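Local coordinates for putative translational inhibitor protein (Yersinia pestis, PDB 5V4D), which is of unknown function but belongs to the Rid (YjgF-like) family and probably acts, like well-studied Rid proteins, as an enamine/imine deaminase, at residues Leu29-Ile35 against Val120-Ala126; Ile49-Arg54 against Gln89-Ile93; Leu57-Asp61 against Ile93-Tyr97. All coordinates share one frame; numbering follows the deposited sequence. Where two conformers were deposited one is given.

From the N terminus, of the segments in these contacts that on strand 28-31 comes first and that on strand 120-127 last; contact 1 joins them and closes a loop of 84 residues near the chain's centre. Contacts 2 and 3, nested in that loop, join helix 49-66 to helix 87-98. Contact 3 starts later on helix 49-66, and both loops close on the same stretch of helix 87-98, sharing Ile93. Helix 49-66 links parallel strands 28-31 and 74-81, passing over 120-127, and helix 87-98 links adjacent parallel strands 74-81 and 105-110, each a beta-alpha-beta crossover. Val120 touches Ile49, and Ile122 touches Ile60, tying the helix pair to the central strand. Calcium adjoins contacts 2 and 3.

Contact 1 (Leu29-Ile35 against Val120-Ala126); sequences LYASGQI and VEIEVIA
Leu29 and Ala126 form an antiparallel hydrogen-bonded pair: Leu29 N gives a nearly straight bond to Ala126 O (2.8 Å, 168°), and Ala126 N donates back to Leu29 O. The same Leu29 O also takes a CA-H contact from Ile125 CA at 3.2 Å. The side chain of Leu29 lies on the helix side of the sheet, where it meets Leu64, while its CB lies beside that of Ala126. On the other face Tyr30 and Ile125 extend alongside each other, and in one of the two conformers of Ile125 its CG2 approaches ring atom CD1 of Tyr30 obliquely at 3.8 Å.

Ala31 ends the regular ladder. Its N bonds to Val124 O at 3.1 Å, and its CB rests on Val124 CG2. Beyond it the backbones separate: one water donates to Ala31 O and Val124 O, another to Ser32 O and Ile122 O. The register has shifted by one residue where pairing resumes at Gln34 and Ile122, with Gln34 N bonded to Ile122 O at 2.9 Å and Ile122 N bonded to Gln34 O. Between the two ladders Gly33 lies close against strand 120-126, its CA 3.4 Å from Glu121 OE1 and 3.6 Å from Ile122 O. The extended side chain of Glu121 reaches this point after crossing Ile35, whose CG2 touches Glu121 CG.

Ser32 OG is bonded to Ser20 O and to Arg106 N of the second subunit, and Glu123 OE1 hydrogen-bonds to Ser107 OG and forms a salt bridge with Lys76 of that subunit. An acetic acid molecule lies near Ser32, consistent with the pockets between subunits that serve as active sites in trimeric YjgF-like proteins.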
ATOM      1  N   LEU A  29      -7.308  -7.775  10.042  0.59 16.05           N
ATOM      2  CA  LEU A  29      -6.430  -6.981  10.887  0.59 15.58           C
ATOM      3  C   LEU A  29      -5.531  -6.114  10.009  0.59 16.80           C
ATOM      4  O   LEU A  29      -4.744  -6.639   9.210  0.59 15.49           O
ATOM      5  CB  LEU A  29      -5.571  -7.897  11.756  0.59 16.12           C
ATOM      6  CG  LEU A  29      -4.525  -7.217  12.621  0.59 17.80           C
ATOM      7  CD1 LEU A  29      -5.219  -6.290  13.530  0.59 29.88           C
ATOM      8  CD2 LEU A  29      -3.766  -8.248  13.444  0.59 21.84           C
ATOM      9  N   TYR A  30      -5.655  -4.799  10.149  1.00 15.17           N
ATOM     10  CA  TYR A  30      -4.832  -3.857   9.398  1.00 17.01           C
ATOM     11  C   TYR A  30      -3.756  -3.373  10.354  1.00 15.09           C
ATOM     12  O   TYR A  30      -4.061  -2.621  11.277  1.00 17.17           O
ATOM     13  CB  TYR A  30      -5.654  -2.668   8.901  1.00 15.62           C
ATOM     14  CG  TYR A  30      -6.765  -3.006   7.939  1.00 15.11           C
ATOM     15  CD1 TYR A  30      -6.559  -2.928   6.545  1.00 18.65           C
ATOM     16  CD2 TYR A  30      -8.020  -3.409   8.408  1.00 17.60           C
ATOM     17  CE1 TYR A  30      -7.571  -3.249   5.663  1.00 18.55           C
ATOM     18  CE2 TYR A  30      -9.042  -3.723   7.512  1.00 20.72           C
ATOM     19  CZ  TYR A  30      -8.814  -3.647   6.161  1.00 24.01           C
ATOM     20  OH  TYR A  30      -9.859  -3.967   5.308  1.00 25.64           O
ATOM     21  N   ALA A  31      -2.500  -3.813  10.165  1.00 12.93           N
ATOM     22  CA  ALA A  31      -1.423  -3.395  11.054  1.00 15.96           C
ATOM     23  C   ALA A  31      -0.766  -2.128  10.523  1.00 15.28           C
ATOM     24  O   ALA A  31      -0.579  -1.999   9.319  1.00 16.28           O
ATOM     25  CB  ALA A  31      -0.347  -4.479  11.164  1.00 15.22           C
ATOM     26  N   SER A  32      -0.425  -1.196  11.418  1.00 15.06           N
ATOM     27  CA  SER A  32       0.467  -0.114  11.025  1.00 13.80           C
ATOM     28  C   SER A  32       1.807  -0.673  10.577  1.00 13.49           C
ATOM     29  O   SER A  32       2.267  -1.697  11.087  1.00 16.78           O
ATOM     30  CB  SER A  32       0.677   0.828  12.201  1.00 15.13           C
ATOM     31  OG  SER A  32      -0.500   1.555  12.463  1.00 16.59           O
ATOM     32  N   GLY A  33       2.452   0.022   9.640  1.00 13.97           N
ATOM     33  CA  GLY A  33       3.824  -0.341   9.344  1.00 15.17           C
ATOM     34  C   GLY A  33       4.694  -0.331  10.589  1.00 14.46           C
ATOM     35  O   GLY A  33       4.662   0.635  11.378  1.00 18.00           O
ATOM     36  N   GLN A  34       5.450  -1.414  10.795  1.00 13.31           N
ATOM     37  CA  GLN A  34       6.349  -1.556  11.929  1.00 12.83           C
ATOM     38  C   GLN A  34       7.747  -1.154  11.519  1.00 14.80           C
ATOM     39  O   GLN A  34       8.250  -1.615  10.481  1.00 14.75           O
ATOM     40  CB  GLN A  34       6.386  -2.988  12.460  1.00 15.56           C
ATOM     41  CG  GLN A  34       5.179  -3.284  13.360  1.00 16.36           C
ATOM     42  CD  GLN A  34       5.197  -2.400  14.592  1.00 16.71           C
ATOM     43  OE1 GLN A  34       6.266  -2.025  15.112  1.00 21.13           O
ATOM     44  NE2 GLN A  34       4.026  -2.009  15.032  1.00 20.47           N
ATOM     45  N   ILE A  35       8.367  -0.320  12.356  1.00 14.50           N
ATOM     46  CA  ILE A  35       9.774   0.032  12.195  1.00 14.39           C
ATOM     47  C   ILE A  35      10.577  -0.618  13.324  1.00 13.38           C
ATOM     48  O   ILE A  35      10.006  -1.160  14.285  1.00 16.01           O
ATOM     49  CB  ILE A  35       9.987   1.562  12.132  1.00 18.45           C
ATOM     50  CG1 ILE A  35       9.332   2.266  13.297  1.00 15.46           C
ATOM     51  CG2 ILE A  35       9.504   2.143  10.797  1.00 19.14           C
ATOM     52  CD1 ILE A  35       9.930   3.729  13.493  1.00 19.02           C
ATOM     53  N   VAL A 120      14.186  -0.232   7.220  1.00 14.91           N
ATOM     54  CA  VAL A 120      13.136  -1.099   6.717  1.00 13.36           C
ATOM     55  C   VAL A 120      11.892  -0.827   7.546  1.00 13.86           C
ATOM     56  O   VAL A 120      11.980  -0.574   8.752  1.00 16.02           O
ATOM     57  CB  VAL A 120      13.575  -2.587   6.751  1.00 19.08           C
ATOM     58  CG1 VAL A 120      14.011  -3.066   8.174  1.00 17.86           C
ATOM     59  CG2 VAL A 120      12.480  -3.505   6.172  1.00 17.44           C
ATOM     60  N   GLU A 121      10.722  -0.934   6.895  1.00 14.58           N
ATOM     61  CA  GLU A 121       9.406  -0.849   7.527  1.00 13.06           C
ATOM     62  C   GLU A 121       8.525  -1.890   6.874  1.00 16.17           C
ATOM     63  O   GLU A 121       8.519  -1.983   5.643  1.00 17.74           O
ATOM     64  CB  GLU A 121       8.794   0.557   7.363  1.00 14.59           C
ATOM     65  CG  GLU A 121       7.454   0.696   8.091  1.00 16.93           C
ATOM     66  CD  GLU A 121       6.830   2.070   7.924  1.00 30.80           C
ATOM     67  OE1 GLU A 121       5.586   2.207   7.881  1.00 26.47           O
ATOM     68  OE2 GLU A 121       7.601   3.031   7.715  1.00 25.09           O
ATOM     69  N   ILE A 122       7.828  -2.712   7.662  1.00 12.87           N
ATOM     70  CA  ILE A 122       6.995  -3.752   7.049  1.00 14.45           C
ATOM     71  C   ILE A 122       5.569  -3.581   7.538  1.00 13.87           C
ATOM     72  O   ILE A 122       5.316  -3.529   8.751  1.00 15.41           O
ATOM     73  CB  ILE A 122       7.516  -5.163   7.357  1.00 12.22           C
ATOM     74  CG1 ILE A 122       8.917  -5.293   6.750  1.00 12.87           C
ATOM     75  CG2 ILE A 122       6.598  -6.237   6.725  1.00 16.51           C
ATOM     76  CD1 ILE A 122       9.525  -6.692   7.005  1.00 14.60           C
ATOM     77  N   GLU A 123       4.637  -3.532   6.580  1.00 15.05           N
ATOM     78  CA  GLU A 123       3.209  -3.400   6.824  1.00 14.43           C
ATOM     79  C   GLU A 123       2.526  -4.708   6.460  1.00 15.88           C
ATOM     80  O   GLU A 123       2.859  -5.311   5.434  1.00 16.72           O
ATOM     81  CB  GLU A 123       2.696  -2.255   5.948  1.00 18.72           C
ATOM     82  CG  GLU A 123       1.249  -2.027   5.912  1.00 28.49           C
ATOM     83  CD  GLU A 123       0.977  -0.928   4.863  1.00 28.15           C
ATOM     84  OE1 GLU A 123       1.166   0.220   5.211  1.00 25.57           O
ATOM     85  OE2 GLU A 123       0.688  -1.236   3.686  1.00 37.96           O
ATOM     86  N   VAL A 124       1.585  -5.167   7.296  1.00 12.79           N
ATOM     87  CA  VAL A 124       0.888  -6.420   7.045  1.00 14.87           C
ATOM     88  C   VAL A 124      -0.615  -6.270   7.215  1.00 13.97           C
ATOM     89  O   VAL A 124      -1.113  -5.386   7.933  1.00 15.36           O
ATOM     90  CB  VAL A 124       1.381  -7.572   7.962  1.00 16.15           C
ATOM     91  CG1 VAL A 124       2.896  -7.582   8.068  1.00 14.37           C
ATOM     92  CG2 VAL A 124       0.766  -7.493   9.374  1.00 16.64           C
ATOM     93  N   ILE A 125      -1.354  -7.114   6.499  0.66 13.83           N
ATOM     94  CA  ILE A 125      -2.755  -7.361   6.812  0.66 16.79           C
ATOM     95  C   ILE A 125      -2.913  -8.848   7.053  0.66 16.74           C
ATOM     96  O   ILE A 125      -2.219  -9.678   6.456  0.66 15.61           O
ATOM     97  CB  ILE A 125      -3.758  -6.889   5.742  0.66 18.38           C
ATOM     98  CG1 ILE A 125      -3.471  -7.555   4.400  0.66 17.60           C
ATOM     99  CG2 ILE A 125      -3.779  -5.356   5.676  0.66 20.26           C
ATOM    100  CD1 ILE A 125      -4.683  -7.513   3.458  0.66 22.09           C
ATOM    101  N   ALA A 126      -3.824  -9.183   7.961  1.00 14.68           N
ATOM    102  CA  ALA A 126      -4.017 -10.568   8.351  1.00 14.80           C
ATOM    103  C   ALA A 126      -5.497 -10.881   8.451  1.00 22.40           C
ATOM    104  O   ALA A 126      -6.313 -10.014   8.736  1.00 20.89           O
ATOM    105  CB  ALA A 126      -3.359 -10.893   9.695  1.00 17.92           C
TER
HETATM  106  O   HOH W   1      -2.084  -2.867   7.036  1.00 22.49           O
HETATM  107  O   HOH W   2       2.831  -4.266  10.062  1.00 16.89           O

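Contact 2 (Ile49-Arg54 against Gln89-Ile93); sequences IEKQTR and QVNDI. With CA (calcium ion), chain H.
Ile93, which has more surface buried here than any other residue, packs among Glu50, Thr53 and Arg54 of helix 49-66. Its CB faces Thr53 CG2 at 4.0 Å. At the branch, CG2 lies anti to the backbone N and rests on both Thr53 CG2 and Arg54 CG. The other branch is CG1, which approaches the Arg54 guanidinium over one face. From there CD1 reaches the backbone of the opposing helix, 3.5 Å from both Glu50 O and Glu50 CA, and also lies 3.9 Å above the guanidinium plane, toward its rim.

A polar bridge flanks this packing. Gln89 NE2 donates to Glu50 OE1 (2.9 Å, 174°), with the acceptor in the amide plane and the carboxylate oxygen met on its anti side, somewhat out of the carboxylate plane; the two planes stand 89° apart. Ile49 CG2 packs against the same amide. Nearer the sheet, Val90 CG2 meets Ile49 CG1 at 3.6 Å and Thr53 OG1 at 3.4 Å. That hydroxyl is bonded to Ile49 O, which accepts Thr53 N from the opposite face of its carbonyl plane.

Asp92 takes no part in the packing but binds the calcium ion through O and OD1. The axes of segments 49-54 and 89-93 come within 9.1 Å and cross at -42°, forming the start of the two-helix layer on one face of the YjgF-like sheet.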
ATOM      1  N   ILE A  49      20.888  -3.961   8.862  1.00 15.96           N
ATOM      2  CA  ILE A  49      19.632  -4.400   8.249  1.00 14.96           C
ATOM      3  C   ILE A  49      19.128  -5.709   8.862  1.00 15.10           C
ATOM      4  O   ILE A  49      17.919  -5.895   8.995  1.00 15.78           O
ATOM      5  CB  ILE A  49      19.787  -4.491   6.715  1.00 15.64           C
ATOM      6  CG1 ILE A  49      18.446  -4.821   6.059  1.00 17.63           C
ATOM      7  CG2 ILE A  49      20.849  -5.550   6.289  1.00 19.25           C
ATOM      8  CD1 ILE A  49      17.431  -3.639   6.114  1.00 18.96           C
ATOM      9  N   GLU A  50      20.032  -6.624   9.242  1.00 16.67           N
ATOM     10  CA  GLU A  50      19.580  -7.902   9.810  1.00 16.65           C
ATOM     11  C   GLU A  50      18.944  -7.699  11.178  1.00 18.35           C
ATOM     12  O   GLU A  50      17.835  -8.201  11.445  1.00 17.21           O
ATOM     13  CB  GLU A  50      20.753  -8.901   9.878  1.00 18.20           C
ATOM     14  CG  GLU A  50      21.279  -9.204   8.469  1.00 19.66           C
ATOM     15  CD  GLU A  50      22.416 -10.214   8.402  1.00 29.48           C
ATOM     16  OE1 GLU A  50      23.090 -10.267   7.335  1.00 32.06           O
ATOM     17  OE2 GLU A  50      22.636 -10.953   9.396  1.00 36.13           O
ATOM     18  N   LYS A  51      19.620  -6.964  12.065  1.00 15.67           N
ATOM     19  CA  LYS A  51      19.042  -6.701  13.391  1.00 15.31           C
ATOM     20  C   LYS A  51      17.716  -5.952  13.272  1.00 16.91           C
ATOM     21  O   LYS A  51      16.755  -6.241  14.011  1.00 16.12           O
ATOM     22  CB  LYS A  51      20.038  -5.914  14.238  1.00 16.41           C
ATOM     23  CG  LYS A  51      21.214  -6.772  14.685  1.00 20.50           C
ATOM     24  CD  LYS A  51      22.244  -5.930  15.399  1.00 22.30           C
ATOM     25  CE  LYS A  51      23.479  -6.767  15.783  1.00 24.42           C
ATOM     26  NZ  LYS A  51      24.490  -5.873  16.405  1.00 26.10           N
ATOM     27  N   GLN A  52      17.630  -5.021  12.312  1.00 16.16           N
ATOM     28  CA  GLN A  52      16.404  -4.233  12.183  1.00 16.25           C
ATOM     29  C   GLN A  52      15.261  -5.070  11.644  1.00 14.73           C
ATOM     30  O   GLN A  52      14.118  -4.935  12.113  1.00 15.67           O
ATOM     31  CB  GLN A  52      16.636  -2.991  11.300  1.00 15.11           C
ATOM     32  CG  GLN A  52      17.544  -1.970  11.977  1.00 15.09           C
ATOM     33  CD  GLN A  52      17.465  -0.591  11.358  1.00 16.71           C
ATOM     34  OE1 GLN A  52      16.743  -0.361  10.392  1.00 15.68           O
ATOM     35  NE2 GLN A  52      18.197   0.347  11.954  1.00 19.67           N
ATOM     36  N   THR A  53      15.537  -5.964  10.680  1.00 15.48           N
ATOM     37  CA  THR A  53      14.494  -6.854  10.181  1.00 14.24           C
ATOM     38  C   THR A  53      13.973  -7.753  11.284  1.00 14.36           C
ATOM     39  O   THR A  53      12.760  -7.943  11.407  1.00 14.62           O
ATOM     40  CB  THR A  53      15.034  -7.701   9.024  1.00 16.26           C
ATOM     41  OG1 THR A  53      15.460  -6.849   7.948  1.00 16.32           O
ATOM     42  CG2 THR A  53      13.931  -8.574   8.503  1.00 16.84           C
ATOM     43  N   ARG A  54      14.877  -8.279  12.119  1.00 14.82           N
ATOM     44  CA  ARG A  54      14.451  -9.116  13.234  1.00 14.57           C
ATOM     45  C   ARG A  54      13.540  -8.345  14.175  1.00 16.08           C
ATOM     46  O   ARG A  54      12.485  -8.862  14.583  1.00 16.32           O
ATOM     47  CB  ARG A  54      15.660  -9.646  14.002  1.00 16.97           C
ATOM     48  CG  ARG A  54      16.489 -10.610  13.221  1.00 18.27           C
ATOM     49  CD  ARG A  54      17.586 -11.192  14.103  1.00 20.46           C
ATOM     50  NE  ARG A  54      18.470 -12.005  13.275  1.00 26.21           N
ATOM     51  CZ  ARG A  54      18.171 -13.217  12.794  1.00 33.14           C
ATOM     52  NH1 ARG A  54      17.013 -13.798  13.056  1.00 32.97           N
ATOM     53  NH2 ARG A  54      19.038 -13.852  12.020  1.00 37.39           N
ATOM     54  N   GLN A  89      19.121  -9.650   2.347  1.00 15.75           N
ATOM     55  CA  GLN A  89      19.278  -9.840   3.782  1.00 15.73           C
ATOM     56  C   GLN A  89      17.938  -9.763   4.500  1.00 14.58           C
ATOM     57  O   GLN A  89      17.710 -10.500   5.463  1.00 17.71           O
ATOM     58  CB  GLN A  89      20.231  -8.805   4.358  1.00 15.92           C
ATOM     59  CG  GLN A  89      21.673  -9.178   4.030  1.00 17.37           C
ATOM     60  CD  GLN A  89      22.601  -8.012   4.285  1.00 19.48           C
ATOM     61  OE1 GLN A  89      22.717  -7.083   3.443  1.00 24.61           O
ATOM     62  NE2 GLN A  89      23.254  -8.025   5.437  1.00 21.08           N
ATOM     63  N   VAL A  90      17.038  -8.878   4.044  1.00 13.70           N
ATOM     64  CA  VAL A  90      15.693  -8.861   4.616  1.00 14.31           C
ATOM     65  C   VAL A  90      14.997 -10.178   4.342  1.00 15.48           C
ATOM     66  O   VAL A  90      14.412 -10.778   5.251  1.00 15.82           O
ATOM     67  CB  VAL A  90      14.877  -7.677   4.060  1.00 14.13           C
ATOM     68  CG1 VAL A  90      13.385  -7.792   4.445  1.00 17.16           C
ATOM     69  CG2 VAL A  90      15.497  -6.330   4.580  1.00 14.26           C
ATOM     70  N   ASN A  91      15.011 -10.611   3.074  1.00 15.97           N
ATOM     71  CA  ASN A  91      14.332 -11.855   2.672  1.00 14.24           C
ATOM     72  C   ASN A  91      14.825 -13.047   3.477  1.00 16.32           C
ATOM     73  O   ASN A  91      14.034 -13.935   3.834  1.00 14.93           O
ATOM     74  CB  ASN A  91      14.562 -12.120   1.171  1.00 14.74           C
ATOM     75  CG  ASN A  91      13.729 -11.229   0.290  1.00 19.91           C
ATOM     76  OD1 ASN A  91      12.701 -10.756   0.718  1.00 23.06           O
ATOM     77  ND2 ASN A  91      14.174 -11.000  -0.953  1.00 21.69           N
ATOM     78  N   ASP A  92      16.142 -13.113   3.719  1.00 15.00           N
ATOM     79  CA  ASP A  92      16.704 -14.284   4.398  1.00 14.50           C
ATOM     80  C   ASP A  92      16.077 -14.459   5.776  1.00 15.90           C
ATOM     81  O   ASP A  92      15.829 -15.597   6.212  1.00 17.20           O
ATOM     82  CB  ASP A  92      18.217 -14.120   4.500  1.00 15.45           C
ATOM     83  CG  ASP A  92      18.944 -15.437   4.589  1.00 16.01           C
ATOM     84  OD1 ASP A  92      18.287 -16.536   4.630  1.00 18.18           O
ATOM     85  OD2 ASP A  92      20.187 -15.333   4.633  1.00 22.16           O
ATOM     86  N   ILE A  93      15.812 -13.353   6.475  1.00 14.70           N
ATOM     87  CA  ILE A  93      15.220 -13.417   7.818  1.00 14.00           C
ATOM     88  C   ILE A  93      13.694 -13.492   7.769  1.00 14.79           C
ATOM     89  O   ILE A  93      13.049 -14.168   8.583  1.00 16.85           O
ATOM     90  CB  ILE A  93      15.709 -12.196   8.611  1.00 17.21           C
ATOM     91  CG1 ILE A  93      17.236 -12.279   8.816  1.00 18.01           C
ATOM     92  CG2 ILE A  93      14.928 -12.035   9.969  1.00 19.15           C
ATOM     93  CD1 ILE A  93      17.866 -10.953   9.280  1.00 18.88           C
TER
HETATM   94 CA    CA H 202      17.042 -17.796   6.146  1.00 18.38          CA
HETATM   95  O   HOH W   3      18.330 -16.731   7.856  1.00 25.08           O

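Contact 3 (Leu57-Asp61 against Ile93-Tyr97); sequences LKNID and IYADY. With CA (calcium ion), chain H.
Segments 57-61 and 93-97, both helical, run at 28° to each other, their axes 11.6 Å apart at closest; the nearest CA atoms are those of Leu57 and Tyr97, 7.3 Å apart. Side chains bridge this distance.

Leu57 CD1 projects into the opposing helix, where it meets Tyr94 CA at 3.8 Å as well as Ile93 CG2 and Tyr97 CB. From helix 87-98 a chi1 of -180° swings the ring of Tyr97 away from its own backbone N and across to helix 49-66, where Leu57 CB lies over one face, 4.2 Å above the plane and toward the rim. At the far end Tyr97 OH donates to the anti lone pair of Asp61 OD1, 2.7 Å away; carboxylate and ring stand almost perpendicular, 87° apart. Lys71 adds a cation-pi contact to the same ring.

Asp96 instead binds calcium through OD1, and its OD2 accepts a bond from a water that also ligates the metal. Beneath the helices, Ile60 rests on Ile122 and Val124 of strand 120-127, while Tyr94 packs on Ile122, bonds through OH to Thr77 of strand 74-81 and touches Pro18 of the third subunit.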
ATOM      1  N   LEU A  57      10.006  -7.823  12.620  1.00 15.55           N
ATOM      2  CA  LEU A  57       9.176  -9.030  12.599  1.00 14.07           C
ATOM      3  C   LEU A  57       8.702  -9.380  14.001  1.00 14.94           C
ATOM      4  O   LEU A  57       7.584  -9.874  14.170  1.00 16.28           O
ATOM      5  CB  LEU A  57       9.956 -10.188  11.957  1.00 14.13           C
ATOM      6  CG  LEU A  57      10.238  -9.876  10.499  1.00 14.04           C
ATOM      7  CD1 LEU A  57      11.230 -10.928  10.001  1.00 17.57           C
ATOM      8  CD2 LEU A  57       8.974  -9.870   9.669  1.00 18.57           C
ATOM      9  N   LYS A  58       9.544  -9.170  15.026  1.00 14.16           N
ATOM     10  CA  LYS A  58       9.088  -9.400  16.403  1.00 14.44           C
ATOM     11  C   LYS A  58       7.987  -8.425  16.793  1.00 15.15           C
ATOM     12  O   LYS A  58       7.046  -8.801  17.522  1.00 16.82           O
ATOM     13  CB  LYS A  58      10.266  -9.286  17.394  1.00 17.33           C
ATOM     14  CG  LYS A  58      11.253 -10.474  17.354  1.00 22.92           C
ATOM     15  CD  LYS A  58      10.599 -11.797  17.773  1.00 26.64           C
ATOM     16  CE  LYS A  58      10.081 -11.777  19.211  1.00 41.19           C
ATOM     17  NZ  LYS A  58       9.479 -13.111  19.675  1.00 44.84           N
ATOM     18  N   ASN A  59       8.093  -7.166  16.344  1.00 14.30           N
ATOM     19  CA  ASN A  59       7.051  -6.183  16.642  1.00 13.73           C
ATOM     20  C   ASN A  59       5.736  -6.569  15.978  1.00 14.49           C
ATOM     21  O   ASN A  59       4.669  -6.491  16.602  1.00 15.44           O
ATOM     22  CB  ASN A  59       7.493  -4.779  16.174  1.00 14.05           C
ATOM     23  CG  ASN A  59       8.657  -4.237  16.982  1.00 15.29           C
ATOM     24  OD1 ASN A  59       8.985  -4.778  18.027  1.00 16.00           O
ATOM     25  ND2 ASN A  59       9.267  -3.148  16.510  1.00 16.96           N
ATOM     26  N   ILE A  60       5.798  -7.011  14.727  1.00 14.14           N
ATOM     27  CA  ILE A  60       4.602  -7.522  14.051  1.00 15.90           C
ATOM     28  C   ILE A  60       4.013  -8.698  14.813  1.00 14.81           C
ATOM     29  O   ILE A  60       2.810  -8.755  15.034  1.00 16.35           O
ATOM     30  CB  ILE A  60       4.929  -7.927  12.601  1.00 15.38           C
ATOM     31  CG1 ILE A  60       5.205  -6.679  11.748  1.00 13.90           C
ATOM     32  CG2 ILE A  60       3.793  -8.824  12.001  1.00 15.24           C
ATOM     33  CD1 ILE A  60       5.904  -7.007  10.371  1.00 15.46           C
ATOM     34  N   ASP A  61       4.848  -9.652  15.214  1.00 13.43           N
ATOM     35  CA  ASP A  61       4.329 -10.809  15.931  1.00 14.91           C
ATOM     36  C   ASP A  61       3.569 -10.381  17.184  1.00 16.70           C
ATOM     37  O   ASP A  61       2.502 -10.925  17.486  1.00 17.98           O
ATOM     38  CB  ASP A  61       5.489 -11.750  16.272  1.00 14.59           C
ATOM     39  CG  ASP A  61       5.008 -13.141  16.561  1.00 18.95           C
ATOM     40  OD1 ASP A  61       4.620 -13.804  15.585  1.00 20.96           O
ATOM     41  OD2 ASP A  61       5.088 -13.579  17.735  1.00 22.91           O
ATOM     42  N   ILE A  93      15.812 -13.353   6.475  1.00 14.70           N
ATOM     43  CA  ILE A  93      15.220 -13.417   7.818  1.00 14.00           C
ATOM     44  C   ILE A  93      13.694 -13.492   7.769  1.00 14.79           C
ATOM     45  O   ILE A  93      13.049 -14.168   8.583  1.00 16.85           O
ATOM     46  CB  ILE A  93      15.709 -12.196   8.611  1.00 17.21           C
ATOM     47  CG1 ILE A  93      17.236 -12.279   8.816  1.00 18.01           C
ATOM     48  CG2 ILE A  93      14.928 -12.035   9.969  1.00 19.15           C
ATOM     49  CD1 ILE A  93      17.866 -10.953   9.280  1.00 18.88           C
ATOM     50  N   TYR A  94      13.096 -12.718   6.869  1.00 15.64           N
ATOM     51  CA  TYR A  94      11.657 -12.777   6.673  1.00 13.82           C
ATOM     52  C   TYR A  94      11.200 -14.196   6.379  1.00 15.39           C
ATOM     53  O   TYR A  94      10.166 -14.651   6.888  1.00 16.45           O
ATOM     54  CB  TYR A  94      11.322 -11.817   5.536  1.00 14.49           C
ATOM     55  CG  TYR A  94       9.897 -11.652   5.079  1.00 12.90           C
ATOM     56  CD1 TYR A  94       9.214 -10.466   5.359  1.00 15.48           C
ATOM     57  CD2 TYR A  94       9.292 -12.608   4.254  1.00 19.14           C
ATOM     58  CE1 TYR A  94       7.928 -10.273   4.887  1.00 15.72           C
ATOM     59  CE2 TYR A  94       8.009 -12.420   3.789  1.00 18.58           C
ATOM     60  CZ  TYR A  94       7.347 -11.249   4.102  1.00 16.47           C
ATOM     61  OH  TYR A  94       6.057 -11.071   3.634  1.00 16.28           O
ATOM     62  N   ALA A  95      11.973 -14.925   5.573  1.00 14.07           N
ATOM     63  CA  ALA A  95      11.628 -16.309   5.266  1.00 14.23           C
ATOM     64  C   ALA A  95      11.625 -17.168   6.520  1.00 15.53           C
ATOM     65  O   ALA A  95      10.765 -18.033   6.671  1.00 17.97           O
ATOM     66  CB  ALA A  95      12.634 -16.867   4.249  1.00 13.93           C
ATOM     67  N   ASP A  96      12.611 -16.968   7.402  1.00 16.18           N
ATOM     68  CA  ASP A  96      12.675 -17.705   8.657  1.00 17.41           C
ATOM     69  C   ASP A  96      11.388 -17.517   9.438  1.00 15.41           C
ATOM     70  O   ASP A  96      10.816 -18.481   9.969  1.00 17.88           O
ATOM     71  CB  ASP A  96      13.853 -17.237   9.506  1.00 19.50           C
ATOM     72  CG  ASP A  96      15.223 -17.400   8.830  1.00 21.19           C
ATOM     73  OD1 ASP A  96      15.348 -18.066   7.785  1.00 18.77           O
ATOM     74  OD2 ASP A  96      16.174 -16.816   9.426  1.00 23.12           O
ATOM     75  N   TYR A  97      10.936 -16.272   9.530  1.00 14.81           N
ATOM     76  CA  TYR A  97       9.734 -15.956  10.300  1.00 16.56           C
ATOM     77  C   TYR A  97       8.521 -16.658   9.720  1.00 17.05           C
ATOM     78  O   TYR A  97       7.668 -17.181  10.460  1.00 18.08           O
ATOM     79  CB  TYR A  97       9.515 -14.428  10.278  1.00 14.68           C
ATOM     80  CG  TYR A  97       8.299 -13.967  11.043  1.00 17.37           C
ATOM     81  CD1 TYR A  97       8.253 -14.071  12.443  1.00 17.30           C
ATOM     82  CD2 TYR A  97       7.197 -13.425  10.370  1.00 16.56           C
ATOM     83  CE1 TYR A  97       7.124 -13.644  13.156  1.00 20.44           C
ATOM     84  CE2 TYR A  97       6.090 -12.981  11.058  1.00 19.02           C
ATOM     85  CZ  TYR A  97       6.053 -13.098  12.459  1.00 20.25           C
ATOM     86  OH  TYR A  97       4.917 -12.679  13.132  1.00 17.78           O
TER
HETATM   87 CA    CA H 202      17.042 -17.796   6.146  1.00 18.38          CA
HETATM   88  O   HOH W   3      18.330 -16.731   7.856  1.00 25.08           O